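Local coordinates for protein arginase (RocF) (Helicobacter pylori, PDB 4G3H) that probably catalyses the hydrolysis of L-arginine to L-ornithine and urea, using two manganese ions per subunit, at residues L49-F53 / S89-N93; H118-T123 / H133-G138. All coordinates share one frame; numbering follows the deposited sequence.

In the fold
Both contacts are buried, and both are built from loops that follow strands of the central parallel sheet. Interaction 1 links the end of strand 44-50, at one edge of the sheet, to the loop between strand 84-87 and helix 94-104. Interaction 2 brings the loop after strand 110-115 against the start of helix 136-140. Their chemistry differs. Interaction 1 has no direct hydrogen bond between its segments and relies on a ring, a bridging water and shared outside partners. Interaction 2 buries more surface, is joined by weak backbone bonds, and carries ligands of both manganese ions. Their centres lie about 13 Å apart, and they touch where His91 O packs on Pro136 CG at 3.7 Å.

Interaction 1 of 2, residues L49-F53 / S89-N93; sequences LYKEF and SEHAN
The hydroxyls of Tyr50 and Ser89 meet on one acceptor, OD1 of Asp18, which each of them hydrogen-bonds. Tyr50 OH and Ser89 OG are themselves 3.7 Å apart, so the carboxylate links them rather than a direct bond. Glu90 OE1 lies 3.5 Å from Tyr50 OH without bonding it. Its partner is Arg15, which also forms a salt bridge with Glu52 and so probably offsets the two like charges. Water 2 adds a second bridge between these carboxylates, donating to Glu52 OE1 at 2.6 Å and to Glu90 OE2 at 3.1 Å.

The closest packing is between Tyr50 and Asn93. Asn93 ND2 sits over the centre of the tyrosine ring, 3.4 Å above its plane. The amide is not laid flat on the ring, because the two planes are 62° apart. Its oxygen lies above the same face near the CB end of the ring, with OD1 3.2 Å from Tyr50 CD1. Tyr50 CG stands between its backbone N and carbonyl carbon (chi1 71°), which brings the ring in front of the amide. A hydrogen bond from ND2 to Ser88 O helps fix the amide.

Tyr50 closes strand 44-50, and Asn93 belongs to the loop between strand 84-87 and helix 94-104. Strand 2-8 runs between strands 44-50 and 84-87, and both Tyr50 and Asn93 pack on its Leu6.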
loop_
_atom_site.group_PDB
_atom_site.type_symbol
_atom_site.label_atom_id
_atom_site.label_comp_id
_atom_site.label_asym_id
_atom_site.label_seq_id
_atom_site.Cartn_x
_atom_site.Cartn_y
_atom_site.Cartn_z
ATOM N N LEU A 49 6.750 13.784 4.599
ATOM C CA LEU A 49 8.030 13.573 3.940
ATOM C C LEU A 49 8.604 12.196 4.240
ATOM O O LEU A 49 8.429 11.655 5.335
ATOM C CB LEU A 49 9.030 14.650 4.369
ATOM C CG LEU A 49 8.602 16.102 4.129
ATOM C CD1 LEU A 49 9.740 17.029 4.521
ATOM C CD2 LEU A 49 8.223 16.308 2.660
ATOM N N TYR A 50 9.290 11.627 3.257
ATOM C CA TYR A 50 9.892 10.315 3.429
ATOM C C TYR A 50 11.303 10.288 2.866
ATOM O O TYR A 50 11.710 11.178 2.121
ATOM C CB TYR A 50 9.029 9.236 2.755
ATOM C CG TYR A 50 9.029 9.257 1.235
ATOM C CD1 TYR A 50 9.999 8.562 0.511
ATOM C CD2 TYR A 50 8.055 9.963 0.524
ATOM C CE1 TYR A 50 10.003 8.565 -0.892
ATOM C CE2 TYR A 50 8.049 9.977 -0.885
ATOM C CZ TYR A 50 9.025 9.273 -1.580
ATOM O OH TYR A 50 9.023 9.248 -2.960
ATOM N N LYS A 51 12.042 9.253 3.241
ATOM C CA LYS A 51 13.410 9.067 2.797
ATOM C C LYS A 51 13.462 7.715 2.098
ATOM O O LYS A 51 12.960 6.723 2.621
ATOM C CB LYS A 51 14.352 9.066 3.998
ATOM C CG LYS A 51 15.811 9.230 3.640
ATOM C CD LYS A 51 16.670 9.219 4.885
ATOM C CE LYS A 51 17.982 9.924 4.636
ATOM N NZ LYS A 51 17.744 11.357 4.313
ATOM N N GLU A 52 14.057 7.677 0.913
ATOM C CA GLU A 52 14.153 6.431 0.162
ATOM C C GLU A 52 15.138 5.465 0.818
ATOM O O GLU A 52 16.214 5.863 1.255
ATOM C CB GLU A 52 14.608 6.714 -1.267
ATOM C CG GLU A 52 14.788 5.458 -2.098
ATOM C CD GLU A 52 15.434 5.729 -3.443
ATOM O OE1 GLU A 52 15.573 4.772 -4.233
ATOM O OE2 GLU A 52 15.806 6.891 -3.708
ATOM N N PHE A 53 14.766 4.193 0.883
ATOM C CA PHE A 53 15.635 3.183 1.475
ATOM C C PHE A 53 16.546 2.608 0.390
ATOM O O PHE A 53 16.069 1.991 -0.563
ATOM C CB PHE A 53 14.795 2.070 2.109
ATOM C CG PHE A 53 15.605 1.030 2.831
ATOM C CD1 PHE A 53 16.754 1.384 3.537
ATOM C CD2 PHE A 53 15.199 -0.299 2.836
ATOM C CE1 PHE A 53 17.487 0.427 4.239
ATOM C CE2 PHE A 53 15.924 -1.266 3.536
ATOM C CZ PHE A 53 17.071 -0.902 4.240
ATOM N N SER A 89 3.131 7.178 -2.674
ATOM C CA SER A 89 3.913 7.431 -3.772
ATOM C C SER A 89 4.558 6.183 -4.300
ATOM O O SER A 89 4.260 5.852 -5.133
ATOM C CB SER A 89 4.990 8.457 -3.504
ATOM O OG SER A 89 5.632 8.900 -4.508
ATOM N N GLU A 90 5.373 5.571 -3.568
ATOM C CA GLU A 90 6.022 4.368 -3.812
ATOM C C GLU A 90 5.752 3.270 -2.844
ATOM O O GLU A 90 5.674 3.540 -1.797
ATOM C CB GLU A 90 7.493 4.597 -4.146
ATOM C CG GLU A 90 8.326 5.154 -3.178
ATOM C CD GLU A 90 9.732 5.421 -3.687
ATOM O OE1 GLU A 90 10.027 6.244 -4.509
ATOM O OE2 GLU A 90 10.578 4.851 -3.179
ATOM N N HIS A 91 5.507 2.051 -3.310
ATOM C CA HIS A 91 5.172 0.997 -2.376
ATOM C C HIS A 91 6.146 0.754 -1.238
ATOM O O HIS A 91 5.737 0.316 -0.168
ATOM C CB HIS A 91 4.904 -0.320 -3.108
ATOM C CG HIS A 91 3.631 -0.979 -2.682
ATOM N ND1 HIS A 91 2.981 -0.645 -1.512
ATOM C CD2 HIS A 91 2.879 -1.936 -3.269
ATOM C CE1 HIS A 91 1.881 -1.368 -1.401
ATOM N NE2 HIS A 91 1.796 -2.159 -2.455
ATOM N N ALA A 92 7.423 1.041 -1.442
ATOM C CA ALA A 92 8.398 0.826 -0.380
ATOM C C ALA A 92 8.025 1.598 0.884
ATOM O O ALA A 92 8.359 1.171 1.985
ATOM C CB ALA A 92 9.798 1.227 -0.850
ATOM N N ASN A 93 7.324 2.723 0.728
ATOM C CA ASN A 93 6.920 3.538 1.880
ATOM C C ASN A 93 5.877 2.850 2.756
ATOM O O ASN A 93 5.607 3.288 3.876
ATOM C CB ASN A 93 6.365 4.892 1.426
ATOM C CG ASN A 93 7.415 5.765 0.771
ATOM O OD1 ASN A 93 8.587 5.726 1.142
ATOM N ND2 ASN A 93 6.996 6.578 -0.198
HETATM O O HOH W 1 10.288 5.361 2.994
HETATM O O HOH W 2 13.314 3.518 -3.913
#

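Interaction 2 of 2, residues H118-T123 / H133-G138. With MN (manganese (II) ion), chain F; MN (manganese (II) ion), chain E.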
loop_
_atom_site.group_PDB
_atom_site.type_symbol
_atom_site.label_atom_id
_atom_site.label_comp_id
_atom_site.label_asym_id
_atom_site.label_seq_id
_atom_site.Cartn_x
_atom_site.Cartn_y
_atom_site.Cartn_z
ATOM N N HIS A 118 3.024 -7.619 -7.725
ATOM C CA HIS A 118 4.173 -8.190 -7.013
ATOM C C HIS A 118 3.892 -8.555 -5.555
ATOM O O HIS A 118 2.971 -8.028 -4.936
ATOM C CB HIS A 118 5.353 -7.209 -7.046
ATOM C CG HIS A 118 5.600 -6.602 -8.392
ATOM N ND1 HIS A 118 5.030 -5.412 -8.785
ATOM C CD2 HIS A 118 6.320 -7.043 -9.451
ATOM C CE1 HIS A 118 5.386 -5.144 -10.029
ATOM N NE2 HIS A 118 6.167 -6.119 -10.457
ATOM N N ALA A 119 4.712 -9.447 -5.010
ATOM C CA ALA A 119 4.580 -9.884 -3.625
ATOM C C ALA A 119 5.320 -8.926 -2.685
ATOM O O ALA A 119 5.003 -8.835 -1.498
ATOM C CB ALA A 119 5.133 -11.303 -3.470
ATOM N N ASP A 120 6.310 -8.218 -3.224
ATOM C CA ASP A 120 7.094 -7.258 -2.444
ATOM C C ASP A 120 7.692 -7.841 -1.163
ATOM O O ASP A 120 7.766 -7.159 -0.137
ATOM C CB ASP A 120 6.245 -6.032 -2.075
ATOM C CG ASP A 120 5.870 -5.182 -3.284
ATOM O OD1 ASP A 120 6.496 -5.339 -4.349
ATOM O OD2 ASP A 120 4.955 -4.339 -3.161
ATOM N N ILE A 121 8.126 -9.093 -1.220
ATOM C CA ILE A 121 8.713 -9.731 -0.052
ATOM C C ILE A 121 10.232 -9.596 -0.059
ATOM O O ILE A 121 10.850 -9.364 0.980
ATOM C CB ILE A 121 8.326 -11.224 0.010
ATOM C CG1 ILE A 121 6.829 -11.353 0.308
ATOM C CG2 ILE A 121 9.152 -11.937 1.070
ATOM C CD1 ILE A 121 6.296 -12.774 0.262
ATOM N N HIS A 122 10.831 -9.733 -1.234
ATOM C CA HIS A 122 12.274 -9.634 -1.368
ATOM C C HIS A 122 12.642 -8.709 -2.516
ATOM O O HIS A 122 12.060 -8.777 -3.602
ATOM C CB HIS A 122 12.880 -11.020 -1.617
ATOM C CG HIS A 122 12.819 -11.933 -0.431
ATOM N ND1 HIS A 122 12.736 -13.304 -0.552
ATOM C CD2 HIS A 122 12.839 -11.673 0.898
ATOM C CE1 HIS A 122 12.703 -13.848 0.651
ATOM N NE2 HIS A 122 12.764 -12.881 1.549
ATOM N N THR A 123 13.613 -7.839 -2.275
ATOM C CA THR A 123 14.057 -6.909 -3.301
ATOM C C THR A 123 14.552 -7.680 -4.518
ATOM O O THR A 123 15.374 -8.587 -4.393
ATOM C CB THR A 123 15.198 -6.024 -2.784
ATOM O OG1 THR A 123 14.732 -5.245 -1.675
ATOM C CG2 THR A 123 15.691 -5.101 -3.881
ATOM N N HIS A 133 11.457 -3.625 -7.626
ATOM C CA HIS A 133 10.534 -3.382 -6.522
ATOM C C HIS A 133 11.195 -3.620 -5.166
ATOM O O HIS A 133 12.129 -4.415 -5.049
ATOM C CB HIS A 133 9.287 -4.268 -6.669
ATOM C CG HIS A 133 9.538 -5.726 -6.430
ATOM N ND1 HIS A 133 9.679 -6.260 -5.167
ATOM C CD2 HIS A 133 9.670 -6.760 -7.294
ATOM C CE1 HIS A 133 9.886 -7.563 -5.263
ATOM N NE2 HIS A 133 9.885 -7.892 -6.543
ATOM N N GLY A 134 10.705 -2.916 -4.148
ATOM C CA GLY A 134 11.246 -3.047 -2.806
ATOM C C GLY A 134 10.771 -4.286 -2.063
ATOM O O GLY A 134 10.270 -5.239 -2.666
ATOM N N MET A 135 10.926 -4.270 -0.742
ATOM C CA MET A 135 10.528 -5.399 0.093
ATOM C C MET A 135 9.818 -4.977 1.385
ATOM O O MET A 135 10.155 -5.454 2.475
ATOM C CB MET A 135 11.760 -6.230 0.442
ATOM C CG MET A 135 12.941 -5.392 0.899
ATOM S SD MET A 135 14.209 -6.361 1.733
ATOM C CE MET A 135 14.763 -7.425 0.410
ATOM N N PRO A 136 8.817 -4.085 1.280
ATOM C CA PRO A 136 8.110 -3.654 2.489
ATOM C C PRO A 136 7.475 -4.812 3.255
ATOM O O PRO A 136 7.539 -4.856 4.481
ATOM C CB PRO A 136 7.075 -2.661 1.952
ATOM C CG PRO A 136 6.811 -3.155 0.569
ATOM C CD PRO A 136 8.202 -3.500 0.076
ATOM N N LEU A 137 6.867 -5.749 2.535
ATOM C CA LEU A 137 6.231 -6.886 3.190
ATOM C C LEU A 137 7.267 -7.844 3.774
ATOM O O LEU A 137 7.018 -8.485 4.796
ATOM C CB LEU A 137 5.304 -7.628 2.217
ATOM C CG LEU A 137 3.981 -6.907 1.912
ATOM C CD1 LEU A 137 3.124 -7.761 0.999
ATOM C CD2 LEU A 137 3.236 -6.619 3.221
ATOM N N GLY A 138 8.427 -7.932 3.126
ATOM C CA GLY A 138 9.482 -8.794 3.620
ATOM C C GLY A 138 9.957 -8.289 4.971
ATOM O O GLY A 138 10.405 -9.067 5.815
HETATM MN MN MN F . 3.875 -3.706 -7.699
HETATM MN MN MN E . 4.109 -3.066 -4.852
#
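The His133 ring carries the CB of His118 over one face. Asp120 OD1 and His122 O approach the same ring obliquely. The His118 and His133 rings form a slanted pair, with centroids 5.3 Å apart and planes at 31°. Within the loop, CG2 of the neighbouring Ile121 rests over the centre of the His122 ring.

His133 ND1 donates to Gly134 O at 2.8 Å. The carbonyl oxygen uses a lone pair and lies near the ring plane, so this bond helps fix the ring's rotation. Asp120 OD1 is near ND1, but the angle is too poor for a bond. His133 CE1 meets His122 O at 3.0 Å.

Asp120 O faces the start of helix 136-140. It accepts two weak bonds, from Leu137 N at 3.2 Å and from Gly138 N at 3.4 Å. Met135, the N-cap residue, adds a CA-H...O contact to the same oxygen. Gly138 CA makes another to Ile121 O at 3.0 Å, a tight fit at a residue without a side chain. The Met135 chain bends at chi3 (65°), and its CE comes near Thr123 OG1, though the modelled approach is too short to be trusted in detail. The Thr123 hydroxyl is hydrogen-bonded to Tyr55.

The helix start thus probably helps to position the backbone of a loop whose side chains bind metal. His118 ND1 and Asp120 OD2 each bind a different manganese ion, both at 2.3 Å. Asp116 and Asp234 bind both ions, and Asp236 completes the His118 site. Glu250 at His118 NE2 and Tyr114 at Asp120 OD2 are second-shell partners that probably orient these ligands.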